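PDB 7A03: M32 carboxypeptidase from Chitinophagaceae bacterium, which probably hydrolyses peptides from their C-terminal ends, as a metal-dependent carboxypeptidase of the M32 family. Local coordinates for residues A8-A13 and H75-L80; Q85-L90 and G284-E289; Q16-I21 and E60-P65; F242-V247 and L278-Y283. One frame throughout, in Å; residues are numbered along the deposited sequence.

Contact 1 of 4, residues A8-A13 and H75-L80; sequences AEQYAA and HHHPEL
The side chain of Gln10 approaches the imidazole of His77 obliquely, with its amide plane turned only 11° from the ring plane. The closest approach is made by a methylene, Gln10 CG lying 3.7 Å from His77 CE1, so carbon contact rather than a directed bond joins the pair. Gln10 CG sits between the backbone N and the carbonyl carbon (chi1 62°), and a bend at chi2 folds the amide back toward the start of its own helix. An alanine here removes CG and the amide, and the imidazole of His77 would probably lose this neighbour and be freer to turn.

Apolar contact continues one residue further on, where Tyr11 CD1 and Leu80 CD1 come within 4.3 Å. Both residues are buried, and the leucine also rests on Leu74 of helix 65-74. The phenol suits its place by being amphipathic: its ring carbons meet the leucine, while its OH is hydrogen-bonded to Asn87 ND2.

In the fold, the first turn of helix 9-37 is here laid against the loop that leads from helix 65-74 into helix 82-100. That loop reverses through a type I beta turn from His77 to Leu80, with Pro78, its phi already fixed by the ring, at the second position; the closing bond from Leu80 N to His77 O is weak at 3.5 Å.

Among the polar groups, the carboxylate carbon of Glu79 lies in plane at the edge of the His77 ring. Glu79 also extends beyond CG toward Gln10, its carboxylate plane 75° from the amide.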
loop_
_atom_site.group_PDB
_atom_site.type_symbol
_atom_site.label_atom_id
_atom_site.label_comp_id
_atom_site.label_asym_id
_atom_site.label_seq_id
_atom_site.Cartn_x
_atom_site.Cartn_y
_atom_site.Cartn_z
ATOM N N ALA A 8 -1.773 -7.857 36.871
ATOM C CA ALA A 8 -1.950 -6.670 36.037
ATOM C C ALA A 8 -0.705 -5.780 36.035
ATOM O O ALA A 8 -0.502 -4.975 35.123
ATOM C CB ALA A 8 -3.168 -5.880 36.488
ATOM N N GLU A 9 0.121 -5.929 37.071
ATOM C CA GLU A 9 1.342 -5.135 37.175
ATOM C C GLU A 9 2.295 -5.457 36.030
ATOM O O GLU A 9 2.887 -4.557 35.417
ATOM C CB GLU A 9 1.996 -5.440 38.521
ATOM C CG GLU A 9 3.001 -4.427 39.011
ATOM C CD GLU A 9 3.274 -4.584 40.500
ATOM O OE1 GLU A 9 3.591 -3.576 41.160
ATOM O OE2 GLU A 9 3.158 -5.720 41.012
ATOM N N GLN A 10 2.420 -6.742 35.708
ATOM C CA GLN A 10 3.285 -7.182 34.620
ATOM C C GLN A 10 2.747 -6.751 33.255
ATOM O O GLN A 10 3.520 -6.327 32.382
ATOM C CB GLN A 10 3.493 -8.698 34.708
ATOM C CG GLN A 10 2.239 -9.591 34.569
ATOM C CD GLN A 10 1.019 -9.109 35.350
ATOM O OE1 GLN A 10 1.131 -8.683 36.503
ATOM N NE2 GLN A 10 -0.151 -9.163 34.717
ATOM N N TYR A 11 1.433 -6.852 33.038
ATOM C CA TYR A 11 0.900 -6.352 31.775
ATOM C C TYR A 11 1.099 -4.847 31.663
ATOM O O TYR A 11 1.418 -4.337 30.581
ATOM C CB TYR A 11 -0.569 -6.745 31.586
ATOM C CG TYR A 11 -1.080 -6.407 30.202
ATOM C CD1 TYR A 11 -0.902 -7.284 29.146
ATOM C CD2 TYR A 11 -1.720 -5.195 29.953
ATOM C CE1 TYR A 11 -1.343 -6.970 27.866
ATOM C CE2 TYR A 11 -2.163 -4.869 28.683
ATOM C CZ TYR A 11 -1.987 -5.772 27.650
ATOM O OH TYR A 11 -2.421 -5.456 26.388
ATOM N N ALA A 12 0.937 -4.116 32.776
ATOM C CA ALA A 12 1.182 -2.680 32.742
ATOM C C ALA A 12 2.638 -2.377 32.411
ATOM O O ALA A 12 2.924 -1.389 31.729
ATOM C CB ALA A 12 0.766 -2.028 34.064
ATOM N N ALA A 13 3.570 -3.231 32.853
ATOM C CA ALA A 13 4.970 -2.994 32.496
ATOM C C ALA A 13 5.215 -3.253 31.014
ATOM O O ALA A 13 5.975 -2.521 30.361
ATOM C CB ALA A 13 5.900 -3.840 33.369
ATOM N N HIS A 75 3.008 -14.671 28.415
ATOM C CA HIS A 75 2.443 -15.719 27.573
ATOM C C HIS A 75 1.760 -16.801 28.401
ATOM O O HIS A 75 0.856 -17.480 27.900
ATOM C CB HIS A 75 3.527 -16.334 26.687
ATOM C CG HIS A 75 3.028 -16.803 25.355
ATOM N ND1 HIS A 75 2.092 -16.105 24.621
ATOM C CD2 HIS A 75 3.339 -17.899 24.621
ATOM C CE1 HIS A 75 1.847 -16.751 23.495
ATOM N NE2 HIS A 75 2.590 -17.843 23.471
ATOM N N HIS A 76 2.165 -16.975 29.663
ATOM C CA HIS A 76 1.585 -17.997 30.529
ATOM C C HIS A 76 0.535 -17.449 31.491
ATOM O O HIS A 76 0.273 -18.074 32.525
ATOM C CB HIS A 76 2.657 -18.766 31.311
ATOM C CG HIS A 76 3.896 -19.059 30.526
ATOM N ND1 HIS A 76 5.158 -18.754 30.991
ATOM C CD2 HIS A 76 4.070 -19.634 29.312
ATOM C CE1 HIS A 76 6.056 -19.129 30.099
ATOM N NE2 HIS A 76 5.422 -19.664 29.069
ATOM N N HIS A 77 -0.074 -16.308 31.177
ATOM C CA HIS A 77 -1.100 -15.749 32.043
ATOM C C HIS A 77 -2.462 -16.008 31.413
ATOM O O HIS A 77 -2.908 -15.222 30.560
ATOM C CB HIS A 77 -0.881 -14.248 32.246
ATOM C CG HIS A 77 0.120 -13.913 33.311
ATOM N ND1 HIS A 77 -0.197 -13.156 34.419
ATOM C CD2 HIS A 77 1.434 -14.218 33.429
ATOM C CE1 HIS A 77 0.876 -13.015 35.177
ATOM N NE2 HIS A 77 1.880 -13.649 34.599
ATOM N N PRO A 78 -3.164 -17.081 31.789
ATOM C CA PRO A 78 -4.499 -17.314 31.224
ATOM C C PRO A 78 -5.537 -16.328 31.729
ATOM O O PRO A 78 -6.649 -16.295 31.183
ATOM C CB PRO A 78 -4.818 -18.745 31.664
ATOM C CG PRO A 78 -4.073 -18.909 32.948
ATOM C CD PRO A 78 -2.867 -17.995 32.907
ATOM N N GLU A 79 -5.186 -15.529 32.741
ATOM C CA GLU A 79 -6.071 -14.513 33.302
ATOM C C GLU A 79 -6.419 -13.428 32.290
ATOM O O GLU A 79 -7.534 -12.893 32.314
ATOM C CB GLU A 79 -5.358 -13.869 34.490
ATOM C CG GLU A 79 -3.856 -13.725 34.236
ATOM C CD GLU A 79 -3.185 -12.673 35.099
ATOM O OE1 GLU A 79 -2.530 -13.056 36.091
ATOM O OE2 GLU A 79 -3.297 -11.469 34.779
ATOM N N LEU A 80 -5.482 -13.076 31.415
ATOM C CA LEU A 80 -5.644 -11.911 30.557
ATOM C C LEU A 80 -6.820 -12.078 29.596
ATOM O O LEU A 80 -7.196 -13.196 29.217
ATOM C CB LEU A 80 -4.364 -11.691 29.756
ATOM C CG LEU A 80 -3.118 -11.495 30.615
ATOM C CD1 LEU A 80 -1.894 -11.429 29.734
ATOM C CD2 LEU A 80 -3.273 -10.226 31.438
#

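Contact 2 of 4, residues Q85-L90 and G284-E289; sequences QKNIAL and GLPCGE
Leu285 lies over one face of the Asn87 amide, its CB 3.9 Å from Asn87 CG and its CD1 above the nitrogen; Cys287 SG sits beyond the oxygen, displaced to the other side of the plane, 3.4 Å from Asn87 OD1. In the plane of the carbonyl, Cys287 N donates to Asn87 OD1 at 2.9 Å, with an N-H...O angle of 155°. Pro286 CD makes a close carbon-to-oxygen approach to Asn87 OD1, 3.2 Å. Asn87 CG is anti to the carbonyl carbon (chi1 -80°), which turns the amide toward this loop. The nitrogen is held too, since Asn87 ND2 is hydrogen-bonded to Gln282 OE1 and to Tyr11 OH. An asparagine suits this buried spot because it offers an acceptor and a two-hydrogen donor side by side, and these bonds fix the rotation of the amide. A leucine in its place would probably leave Cys287 N, Gln282 OE1 and Tyr11 OH each without this mate.

The contact joins helix 82-100 to the long loop between helices 258-277 and 293-307, which makes a short 3-10 turn at 286-288. Pro286 is its first residue, whose N-H would not be needed for the turn's own hydrogen bonding, and Gly288 N bonds back to Leu285 O at 2.7 Å.

Pro286 CB and Leu90 CB form the apolar pair, at 3.7 Å, the side chains sliding past each other in opposite directions. On the more exposed flank, the aliphatic part of Lys86 passes Cys287 SG, and its ammonium end makes a cation-pi contact with Phe469.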
loop_
_atom_site.group_PDB
_atom_site.type_symbol
_atom_site.label_atom_id
_atom_site.label_comp_id
_atom_site.label_asym_id
_atom_site.label_seq_id
_atom_site.Cartn_x
_atom_site.Cartn_y
_atom_site.Cartn_z
ATOM N N GLN A 85 -4.124 -10.966 25.574
ATOM C CA GLN A 85 -3.435 -12.179 25.151
ATOM C C GLN A 85 -2.964 -12.068 23.711
ATOM O O GLN A 85 -1.853 -12.503 23.380
ATOM C CB GLN A 85 -4.356 -13.386 25.309
ATOM C CG GLN A 85 -4.554 -13.834 26.744
ATOM C CD GLN A 85 -5.201 -15.209 26.822
ATOM O OE1 GLN A 85 -5.063 -16.022 25.906
ATOM N NE2 GLN A 85 -5.920 -15.471 27.906
ATOM N N LYS A 86 -3.792 -11.486 22.840
ATOM C CA LYS A 86 -3.380 -11.313 21.454
ATOM C C LYS A 86 -2.194 -10.358 21.352
ATOM O O LYS A 86 -1.253 -10.607 20.587
ATOM C CB LYS A 86 -4.562 -10.824 20.608
ATOM C CG LYS A 86 -4.247 -10.661 19.115
ATOM C CD LYS A 86 -4.076 -12.013 18.439
ATOM C CE LYS A 86 -5.347 -12.859 18.557
ATOM N NZ LYS A 86 -5.243 -14.137 17.812
ATOM N N ASN A 87 -2.239 -9.246 22.092
ATOM C CA ASN A 87 -1.106 -8.320 22.143
ATOM C C ASN A 87 0.176 -9.025 22.544
ATOM O O ASN A 87 1.212 -8.877 21.883
ATOM C CB ASN A 87 -1.410 -7.183 23.115
ATOM C CG ASN A 87 -2.293 -6.119 22.498
ATOM O OD1 ASN A 87 -2.307 -5.946 21.277
ATOM N ND2 ASN A 87 -3.016 -5.380 23.336
ATOM N N ILE A 88 0.121 -9.804 23.629
ATOM C CA ILE A 88 1.306 -10.528 24.087
ATOM C C ILE A 88 1.799 -11.490 23.007
ATOM O O ILE A 88 2.999 -11.554 22.714
ATOM C CB ILE A 88 1.021 -11.253 25.417
ATOM C CG1 ILE A 88 0.676 -10.246 26.517
ATOM C CG2 ILE A 88 2.219 -12.104 25.837
ATOM C CD1 ILE A 88 1.750 -9.217 26.769
ATOM N N ALA A 89 0.884 -12.255 22.395
ATOM C CA ALA A 89 1.295 -13.255 21.405
ATOM C C ALA A 89 1.935 -12.600 20.183
ATOM O O ALA A 89 2.982 -13.053 19.686
ATOM C CB ALA A 89 0.100 -14.120 20.998
ATOM N N LEU A 90 1.316 -11.532 19.678
ATOM C CA LEU A 90 1.841 -10.870 18.490
ATOM C C LEU A 90 3.155 -10.174 18.796
ATOM O O LEU A 90 4.091 -10.216 17.989
ATOM C CB LEU A 90 0.813 -9.883 17.934
ATOM C CG LEU A 90 -0.386 -10.564 17.271
ATOM C CD1 LEU A 90 -1.393 -9.533 16.790
ATOM C CD2 LEU A 90 0.085 -11.442 16.128
ATOM N N GLY A 284 0.727 1.810 20.519
ATOM C CA GLY A 284 1.954 1.064 20.718
ATOM C C GLY A 284 1.814 -0.441 20.753
ATOM O O GLY A 284 2.834 -1.139 20.791
ATOM N N LEU A 285 0.595 -0.976 20.716
ATOM C CA LEU A 285 0.344 -2.401 20.880
ATOM C C LEU A 285 -0.207 -2.983 19.588
ATOM O O LEU A 285 -0.791 -2.263 18.770
ATOM C CB LEU A 285 -0.673 -2.632 22.006
ATOM C CG LEU A 285 -0.435 -1.825 23.286
ATOM C CD1 LEU A 285 -1.482 -2.158 24.346
ATOM C CD2 LEU A 285 0.944 -2.128 23.847
ATOM N N PRO A 286 -0.052 -4.296 19.376
ATOM C CA PRO A 286 -0.506 -4.872 18.100
ATOM C C PRO A 286 -1.968 -4.600 17.792
ATOM O O PRO A 286 -2.311 -4.331 16.636
ATOM C CB PRO A 286 -0.186 -6.369 18.249
ATOM C CG PRO A 286 0.981 -6.392 19.225
ATOM C CD PRO A 286 0.664 -5.282 20.204
ATOM N N CYS A 287 -2.836 -4.617 18.803
ATOM C CA CYS A 287 -4.241 -4.321 18.561
ATOM C C CYS A 287 -4.515 -2.829 18.379
ATOM O O CYS A 287 -5.675 -2.449 18.224
ATOM C CB CYS A 287 -5.144 -4.984 19.609
ATOM S SG CYS A 287 -5.085 -6.802 19.529
ATOM N N GLY A 288 -3.482 -1.982 18.356
ATOM C CA GLY A 288 -3.623 -0.596 17.951
ATOM C C GLY A 288 -2.935 -0.238 16.650
ATOM O O GLY A 288 -2.821 0.953 16.339
ATOM N N GLU A 289 -2.451 -1.231 15.890
ATOM C CA GLU A 289 -1.756 -1.034 14.623
ATOM C C GLU A 289 -2.598 -1.586 13.476
ATOM O O GLU A 289 -3.365 -2.531 13.656
ATOM C CB GLU A 289 -0.402 -1.774 14.629
ATOM C CG GLU A 289 0.567 -1.277 15.696
ATOM C CD GLU A 289 1.790 -2.179 15.888
ATOM O OE1 GLU A 289 1.841 -3.261 15.266
ATOM O OE2 GLU A 289 2.712 -1.790 16.656
#

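Contact 3 of 4, residues Q16-I21 and E60-P65; sequences QKMQKI and ELFTAP
Ile21 and Leu61 form the tight part of this contact, with Ile21 CG1 only 3.5 Å from Leu61 CB as the two side chains run past each other in opposite directions. Ile21 then reaches on to Phe62: its CD1 comes in the plane of the ring, at the edge, 3.9 Å from Phe62 CD1, and also stays close to Phe62 CA. An isoleucine suits the spot because its ethyl arm meets the leucine through CG1 and the phenylalanine through CD1.

Met18 adds its methyl to the same apolar cluster. Its flexible chain is bent at chi2 (-53°) and again at chi3 (-71°), which curls the end toward the neighbouring helix and sets Met18 CE 3.9 Å from Phe62 CE1.

These residues join two helices consecutive in the chain, 9-37 and 44-62, near the end of the second: Thr63 has already left helical geometry, and Ala64 is the N-cap of helix 65-74. Phe62 extends the packing further, touching Leu67 of that next helix and Asp94, Tyr95 and Asn98 of helix 82-100.

The solvent side is looser. Lys20 stretches out in a fully extended chain and crosses Leu61 at about a right angle, so that Lys20 CE rests against both methyls of the leucine, 3.9 Å from Leu61 CD1. A lysine fits such a margin, its methylenes lying on the apolar residue while the charged end stays at the exposed surface.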
loop_
_atom_site.group_PDB
_atom_site.type_symbol
_atom_site.label_atom_id
_atom_site.label_comp_id
_atom_site.label_asym_id
_atom_site.label_seq_id
_atom_site.Cartn_x
_atom_site.Cartn_y
_atom_site.Cartn_z
ATOM N N GLN A 16 3.892 -0.171 29.264
ATOM C CA GLN A 16 4.792 0.965 29.427
ATOM C C GLN A 16 5.982 0.851 28.477
ATOM O O GLN A 16 6.348 1.816 27.789
ATOM C CB GLN A 16 5.243 1.049 30.892
ATOM C CG GLN A 16 6.208 2.180 31.203
ATOM C CD GLN A 16 7.654 1.792 30.959
ATOM O OE1 GLN A 16 8.074 0.686 31.299
ATOM N NE2 GLN A 16 8.425 2.703 30.366
ATOM N N LYS A 17 6.573 -0.346 28.389
ATOM C CA LYS A 17 7.720 -0.516 27.497
ATOM C C LYS A 17 7.330 -0.293 26.043
ATOM O O LYS A 17 8.051 0.381 25.283
ATOM C CB LYS A 17 8.328 -1.903 27.676
ATOM C CG LYS A 17 9.016 -2.100 29.014
ATOM C CD LYS A 17 9.496 -3.535 29.160
ATOM C CE LYS A 17 10.178 -3.751 30.499
ATOM N NZ LYS A 17 11.403 -2.916 30.659
ATOM N N MET A 18 6.196 -0.869 25.626
ATOM C CA MET A 18 5.772 -0.736 24.237
ATOM C C MET A 18 5.398 0.701 23.912
ATOM O O MET A 18 5.632 1.176 22.797
ATOM C CB MET A 18 4.580 -1.652 23.968
ATOM C CG MET A 18 4.881 -3.132 24.149
ATOM S SD MET A 18 6.305 -3.713 23.203
ATOM C CE MET A 18 5.620 -3.656 21.550
ATOM N N GLN A 19 4.815 1.414 24.872
ATOM C CA GLN A 19 4.417 2.782 24.584
ATOM C C GLN A 19 5.627 3.701 24.498
ATOM O O GLN A 19 5.639 4.620 23.678
ATOM C CB GLN A 19 3.341 3.225 25.572
ATOM C CG GLN A 19 2.063 2.413 25.315
ATOM C CD GLN A 19 0.865 2.882 26.101
ATOM O OE1 GLN A 19 0.994 3.441 27.191
ATOM N NE2 GLN A 19 -0.326 2.639 25.553
ATOM N N LYS A 20 6.681 3.416 25.272
ATOM C CA LYS A 20 7.933 4.161 25.122
ATOM C C LYS A 20 8.542 3.938 23.736
ATOM O O LYS A 20 8.939 4.895 23.041
ATOM C CB LYS A 20 8.900 3.718 26.224
ATOM C CG LYS A 20 10.296 4.320 26.146
ATOM C CD LYS A 20 11.118 3.837 27.329
ATOM C CE LYS A 20 12.576 4.214 27.172
ATOM N NZ LYS A 20 13.383 3.677 28.307
ATOM N N ILE A 21 8.586 2.668 23.301
ATOM C CA ILE A 21 9.079 2.368 21.958
ATOM C C ILE A 21 8.259 3.110 20.912
ATOM O O ILE A 21 8.798 3.679 19.954
ATOM C CB ILE A 21 9.057 0.848 21.713
ATOM C CG1 ILE A 21 10.099 0.142 22.582
ATOM C CG2 ILE A 21 9.288 0.528 20.236
ATOM C CD1 ILE A 21 9.802 -1.330 22.755
ATOM N N GLU A 60 17.169 -0.823 20.018
ATOM C CA GLU A 60 17.704 -1.270 21.296
ATOM C C GLU A 60 16.569 -1.572 22.259
ATOM O O GLU A 60 16.585 -2.598 22.954
ATOM C CB GLU A 60 18.626 -0.200 21.890
ATOM C CG GLU A 60 19.934 -0.008 21.138
ATOM C CD GLU A 60 20.704 1.242 21.568
ATOM O OE1 GLU A 60 20.164 2.078 22.337
ATOM O OE2 GLU A 60 21.865 1.384 21.135
ATOM N N LEU A 61 15.543 -0.716 22.269
ATOM C CA LEU A 61 14.457 -0.938 23.209
ATOM C C LEU A 61 13.671 -2.187 22.835
ATOM O O LEU A 61 13.308 -2.987 23.708
ATOM C CB LEU A 61 13.569 0.303 23.285
ATOM C CG LEU A 61 14.274 1.515 23.905
ATOM C CD1 LEU A 61 13.470 2.787 23.657
ATOM C CD2 LEU A 61 14.480 1.258 25.400
ATOM N N PHE A 62 13.455 -2.410 21.540
ATOM C CA PHE A 62 12.599 -3.533 21.197
ATOM C C PHE A 62 13.323 -4.870 21.226
ATOM O O PHE A 62 12.665 -5.913 21.155
ATOM C CB PHE A 62 11.903 -3.326 19.856
ATOM C CG PHE A 62 10.880 -4.361 19.582
ATOM C CD1 PHE A 62 9.797 -4.506 20.435
ATOM C CD2 PHE A 62 11.022 -5.233 18.521
ATOM C CE1 PHE A 62 8.843 -5.481 20.199
ATOM C CE2 PHE A 62 10.081 -6.211 18.286
ATOM C CZ PHE A 62 8.991 -6.333 19.125
ATOM N N THR A 63 14.646 -4.872 21.351
ATOM C CA THR A 63 15.407 -6.108 21.485
ATOM C C THR A 63 15.876 -6.334 22.914
ATOM O O THR A 63 16.621 -7.287 23.166
ATOM C CB THR A 63 16.607 -6.116 20.528
ATOM O OG1 THR A 63 17.443 -4.975 20.791
ATOM C CG2 THR A 63 16.149 -6.113 19.079
ATOM N N ALA A 64 15.439 -5.497 23.852
ATOM C CA ALA A 64 15.950 -5.546 25.213
ATOM C C ALA A 64 15.598 -6.881 25.865
ATOM O O ALA A 64 14.463 -7.349 25.747
ATOM C CB ALA A 64 15.345 -4.416 26.045
ATOM N N PRO A 65 16.541 -7.512 26.565
ATOM C CA PRO A 65 16.227 -8.794 27.228
ATOM C C PRO A 65 15.075 -8.721 28.217
ATOM O O PRO A 65 14.318 -9.694 28.355
ATOM C CB PRO A 65 17.550 -9.157 27.927
ATOM C CG PRO A 65 18.602 -8.399 27.178
ATOM C CD PRO A 65 17.948 -7.115 26.743
#

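Contact 4 of 4, residues F242-V247 and L278-Y283; sequences FNPLDV and LPTEQY
Pro244 carries most of the van der Waals contact: its CB and CG lie against the carbonyl oxygen of Leu278, each 3.4 Å from Leu278 O, and Pro244 CG is 3.8 Å from the methyl Thr280 CG2. The threonine presents CG2 to the proline, and the same methyl also meets Leu245 CG at 4.2 Å.

The aromatic contact is slighter. Tyr283 CE1 passes 4.0 Å from Asn243 CB, and Phe242 O lies near the plane of the phenol ring, at its edge. The hydroxyl of Tyr283 is held elsewhere, by Asp23 and Asn26.

Hydrogen bonds shape the first loop from within. Asn243 OD1 accepts from Leu245 N at 2.8 Å, an Asx turn, though the N-H...O angle of 131° is bent; a chi1 of 59° swings the amide over the chain to meet that N-H. The Asx turn overlaps a type I beta turn from Asn243 to Asp246, with Pro244 at its second position, where the phi of proline fits.

This turn links the antiparallel strands 239-241 and 247-251; Phe242 touches helix 9-37, Val247 packs on helix 258-277, and Leu278 to Tyr283 follow directly from that helix.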
loop_
_atom_site.group_PDB
_atom_site.type_symbol
_atom_site.label_atom_id
_atom_site.label_comp_id
_atom_site.label_asym_id
_atom_site.label_seq_id
_atom_site.Cartn_x
_atom_site.Cartn_y
_atom_site.Cartn_z
ATOM N N PHE A 242 1.123 9.771 13.706
ATOM C CA PHE A 242 1.941 9.918 14.908
ATOM C C PHE A 242 1.235 9.376 16.137
ATOM O O PHE A 242 1.835 9.314 17.219
ATOM C CB PHE A 242 2.305 11.399 15.141
ATOM C CG PHE A 242 2.887 12.085 13.934
ATOM C CD1 PHE A 242 3.612 11.366 12.988
ATOM C CD2 PHE A 242 2.718 13.445 13.742
ATOM C CE1 PHE A 242 4.128 11.978 11.867
ATOM C CE2 PHE A 242 3.259 14.077 12.631
ATOM C CZ PHE A 242 3.964 13.348 11.686
ATOM N N ASN A 243 -0.031 8.981 15.975
ATOM C CA ASN A 243 -1.017 8.477 16.921
ATOM C C ASN A 243 -2.367 8.652 16.222
ATOM O O ASN A 243 -2.451 9.369 15.214
ATOM C CB ASN A 243 -0.957 9.234 18.259
ATOM C CG ASN A 243 -1.210 10.736 18.095
ATOM O OD1 ASN A 243 -2.351 11.178 18.071
ATOM N ND2 ASN A 243 -0.131 11.520 18.016
ATOM N N PRO A 244 -3.442 8.040 16.712
ATOM C CA PRO A 244 -4.732 8.162 15.998
ATOM C C PRO A 244 -5.290 9.578 15.953
ATOM O O PRO A 244 -6.190 9.862 15.134
ATOM C CB PRO A 244 -5.650 7.202 16.765
ATOM C CG PRO A 244 -4.699 6.229 17.448
ATOM C CD PRO A 244 -3.512 7.071 17.821
ATOM N N LEU A 245 -4.800 10.487 16.799
ATOM C CA LEU A 245 -5.259 11.871 16.822
ATOM C C LEU A 245 -4.337 12.808 16.046
ATOM O O LEU A 245 -4.479 14.038 16.137
ATOM C CB LEU A 245 -5.454 12.362 18.264
ATOM C CG LEU A 245 -6.500 11.538 19.030
ATOM C CD1 LEU A 245 -6.486 11.886 20.507
ATOM C CD2 LEU A 245 -7.889 11.760 18.461
ATOM N N ASP A 246 -3.391 12.252 15.273
ATOM C CA ASP A 246 -2.509 13.111 14.487
ATOM C C ASP A 246 -2.083 12.281 13.275
ATOM O O ASP A 246 -0.996 11.683 13.234
ATOM C CB ASP A 246 -1.314 13.605 15.296
ATOM C CG ASP A 246 -0.560 14.716 14.608
ATOM O OD1 ASP A 246 -0.833 15.000 13.436
ATOM O OD2 ASP A 246 0.332 15.317 15.260
ATOM N N VAL A 247 -2.959 12.289 12.273
ATOM C CA VAL A 247 -2.817 11.474 11.075
ATOM C C VAL A 247 -2.762 12.426 9.895
ATOM O O VAL A 247 -3.761 13.078 9.571
ATOM C CB VAL A 247 -3.984 10.492 10.930
ATOM C CG1 VAL A 247 -3.817 9.694 9.616
ATOM C CG2 VAL A 247 -4.063 9.575 12.151
ATOM N N LEU A 278 -8.105 3.635 14.593
ATOM C CA LEU A 278 -7.457 2.721 15.526
ATOM C C LEU A 278 -7.597 3.255 16.956
ATOM O O LEU A 278 -7.608 4.468 17.174
ATOM C CB LEU A 278 -5.977 2.553 15.165
ATOM C CG LEU A 278 -5.731 1.858 13.818
ATOM C CD1 LEU A 278 -4.367 2.189 13.227
ATOM C CD2 LEU A 278 -5.924 0.353 13.921
ATOM N N PRO A 279 -7.735 2.373 17.947
ATOM C CA PRO A 279 -8.029 2.842 19.314
ATOM C C PRO A 279 -6.817 3.470 19.989
ATOM O O PRO A 279 -5.718 2.901 19.985
ATOM C CB PRO A 279 -8.499 1.579 20.048
ATOM C CG PRO A 279 -8.016 0.427 19.222
ATOM C CD PRO A 279 -7.793 0.904 17.818
ATOM N N THR A 280 -7.035 4.645 20.597
ATOM C CA THR A 280 -5.957 5.321 21.309
ATOM C C THR A 280 -5.477 4.521 22.512
ATOM O O THR A 280 -4.290 4.583 22.853
ATOM C CB THR A 280 -6.378 6.736 21.720
ATOM O OG1 THR A 280 -7.586 6.671 22.486
ATOM C CG2 THR A 280 -6.610 7.583 20.498
ATOM N N GLU A 281 -6.363 3.750 23.152
ATOM C CA GLU A 281 -5.958 2.964 24.316
ATOM C C GLU A 281 -5.006 1.830 23.952
ATOM O O GLU A 281 -4.348 1.281 24.846
ATOM C CB GLU A 281 -7.180 2.402 25.043
ATOM C CG GLU A 281 -6.977 2.215 26.546
ATOM C CD GLU A 281 -6.559 3.500 27.251
ATOM O OE1 GLU A 281 -7.045 4.587 26.864
ATOM O OE2 GLU A 281 -5.739 3.420 28.193
ATOM N N GLN A 282 -4.929 1.470 22.669
ATOM C CA GLN A 282 -4.036 0.432 22.183
ATOM C C GLN A 282 -2.784 0.993 21.541
ATOM O O GLN A 282 -2.062 0.252 20.864
ATOM C CB GLN A 282 -4.778 -0.465 21.191
ATOM C CG GLN A 282 -5.842 -1.279 21.838
ATOM C CD GLN A 282 -5.279 -2.343 22.745
ATOM O OE1 GLN A 282 -4.391 -3.106 22.346
ATOM N NE2 GLN A 282 -5.809 -2.429 23.966
ATOM N N TYR A 283 -2.512 2.279 21.744
ATOM C CA TYR A 283 -1.319 2.922 21.213
ATOM C C TYR A 283 -0.074 2.103 21.541
ATOM O O TYR A 283 0.146 1.724 22.693
ATOM C CB TYR A 283 -1.217 4.286 21.885
ATOM C CG TYR A 283 0.054 5.063 21.607
ATOM C CD1 TYR A 283 0.179 5.817 20.455
ATOM C CD2 TYR A 283 1.123 5.050 22.509
ATOM C CE1 TYR A 283 1.323 6.550 20.198
ATOM C CE2 TYR A 283 2.267 5.782 22.253
ATOM C CZ TYR A 283 2.362 6.521 21.101
ATOM O OH TYR A 283 3.497 7.249 20.854
#

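Contact 2 stands between contacts 1 and 4, with centres about 13 Å and 14 Å away. It is joined to contact 1 through Leu80 O and Gln85 NE2 (2.9 Å) and to contact 4, which shares the loop after helix 258-277, through Asn87 ND2 and Gln282 OE1 (2.8 Å). Contact 3 shares helix 9-37 with contact 1, meets contact 2 where Leu285 CD2 packs on Met18 CB at 3.7 Å, and reaches contact 4 through Gln19 NE2 to Tyr283 O, 3.0 Å. Helix 258-277 bears an HExxH sequence, consistent with this clan's zinc-binding motif, although no metal is bound to it here. Bound PEG lies about 6 Å from the Cys287 side chain and, likewise, about 6 Å from that of Pro279.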